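Local coordinates for alkylhydroperoxidase AhpD core (PDB 2OUW), which probably reduces alkyl hydroperoxides as an AhpD-like member of the carboxymuconolactone decarboxylase family, at residues H105-V108 against L109-G113. Residues are numbered along the deposited sequence; the frame is centred on the assembly and turned at random.
Sequences HAEV and LAIIG
Val108 and Ile112 pack one turn apart on helix 102-125, CG1 of Val108 lying 3.6 Å from CD1 of Ile112. Val108 sends CG1 anti to its own N (chi1 173°), beside its carbonyl carbon and on toward the next turn. This is the tight flank: both side chains also press on helix 68-81, at Met73, Ala77 and Thr80. Next round, Leu109 sets CD1 4.2 Å above one face of the His105 imidazole, off toward the rim, while its CG keeps 4.1 Å from CD2 of His105. Four i to i+4 backbone bonds, from Leu109 N to His105 O through Ile112 N to Val108 O, hold the turns in step. The looser flank carries the partly exposed Ala106 and Glu107. Glu107 bends at chi2 (70°), bringing OE2 to 3.7 Å from CD1 of Ile111; Arg71 of a second subunit forms a long, weak ion pair with it. Cut back to an alanine, Ile111 would probably leave the Glu107 carboxylate freer to swing and open a gap against Ile74 of that subunit. Such i to i+4 packing makes a mostly apolar helix surface, shared by helix 68-81 and neighbouring subunits of the all-helical hexamer, including Ala120 and Ala124 of a fourth, with the carboxylate kept to the partly exposed flank.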
loop_
_atom_site.group_PDB
_atom_site.type_symbol
_atom_site.label_atom_id
_atom_site.label_comp_id
_atom_site.label_asym_id
_atom_site.label_seq_id
_atom_site.Cartn_x
_atom_site.Cartn_y
_atom_site.Cartn_z
ATOM N N HIS B 105 -6.917 -23.160 -3.309
ATOM C CA HIS B 105 -6.194 -22.256 -2.413
ATOM C C HIS B 105 -4.775 -21.993 -2.893
ATOM O O HIS B 105 -4.305 -20.854 -2.892
ATOM C CB HIS B 105 -6.173 -22.855 -0.989
ATOM C CG HIS B 105 -5.767 -21.874 0.069
ATOM N ND1 HIS B 105 -5.483 -22.250 1.358
ATOM C CD2 HIS B 105 -5.605 -20.529 0.026
ATOM C CE1 HIS B 105 -5.177 -21.180 2.071
ATOM N NE2 HIS B 105 -5.243 -20.120 1.288
ATOM N N ALA B 106 -4.102 -23.053 -3.323
ATOM C CA ALA B 106 -2.721 -22.968 -3.756
ATOM C C ALA B 106 -2.630 -22.082 -4.994
ATOM O O ALA B 106 -1.730 -21.243 -5.114
ATOM C CB ALA B 106 -2.186 -24.332 -4.033
ATOM N N GLU B 107 -3.589 -22.247 -5.903
ATOM C CA GLU B 107 -3.656 -21.431 -7.116
ATOM C C GLU B 107 -3.957 -19.961 -6.805
ATOM O O GLU B 107 -3.332 -19.075 -7.372
ATOM C CB GLU B 107 -4.669 -22.040 -8.110
ATOM C CG GLU B 107 -4.951 -21.213 -9.362
ATOM C CD GLU B 107 -3.788 -21.147 -10.340
ATOM O OE1 GLU B 107 -2.773 -21.853 -10.152
ATOM O OE2 GLU B 107 -3.883 -20.370 -11.317
ATOM N N VAL B 108 -4.873 -19.697 -5.875
ATOM C CA VAL B 108 -5.164 -18.310 -5.452
ATOM C C VAL B 108 -3.889 -17.646 -4.937
ATOM O O VAL B 108 -3.550 -16.531 -5.327
ATOM C CB VAL B 108 -6.268 -18.243 -4.358
ATOM C CG1 VAL B 108 -6.406 -16.825 -3.829
ATOM C CG2 VAL B 108 -7.596 -18.726 -4.891
ATOM N N LEU B 109 -3.163 -18.367 -4.094
ATOM C CA LEU B 109 -1.886 -17.872 -3.574
ATOM C C LEU B 109 -0.896 -17.588 -4.668
ATOM O O LEU B 109 -0.262 -16.510 -4.704
ATOM C CB LEU B 109 -1.279 -18.874 -2.587
ATOM C CG LEU B 109 -1.967 -18.970 -1.220
ATOM C CD1 LEU B 109 -1.315 -20.030 -0.356
ATOM C CD2 LEU B 109 -1.918 -17.718 -0.483
ATOM N N ALA B 110 -0.771 -18.549 -5.568
ATOM C CA ALA B 110 0.118 -18.402 -6.713
ATOM C C ALA B 110 -0.169 -17.139 -7.532
ATOM O O ALA B 110 0.758 -16.434 -7.959
ATOM C CB ALA B 110 0.052 -19.671 -7.612
ATOM N N ILE B 111 -1.446 -16.862 -7.758
ATOM C CA ILE B 111 -1.843 -15.680 -8.509
ATOM C C ILE B 111 -1.520 -14.416 -7.720
ATOM O O ILE B 111 -1.039 -13.445 -8.282
ATOM C CB ILE B 111 -3.332 -15.714 -8.833
ATOM C CG1 ILE B 111 -3.633 -16.878 -9.782
ATOM C CG2 ILE B 111 -3.783 -14.388 -9.456
ATOM C CD1 ILE B 111 -5.090 -17.172 -9.913
ATOM N N ILE B 112 -1.795 -14.433 -6.419
ATOM C CA ILE B 112 -1.553 -13.268 -5.572
ATOM C C ILE B 112 -0.045 -12.957 -5.593
ATOM O O ILE B 112 0.350 -11.820 -5.835
ATOM C CB ILE B 112 -2.052 -13.503 -4.139
ATOM C CG1 ILE B 112 -3.591 -13.557 -4.076
ATOM C CG2 ILE B 112 -1.519 -12.445 -3.207
ATOM C CD1 ILE B 112 -4.112 -14.237 -2.764
ATOM N N GLY B 113 0.797 -13.974 -5.411
ATOM C CA GLY B 113 2.257 -13.776 -5.503
ATOM C C GLY B 113 2.744 -13.254 -6.854
ATOM O O GLY B 113 3.543 -12.311 -6.926
#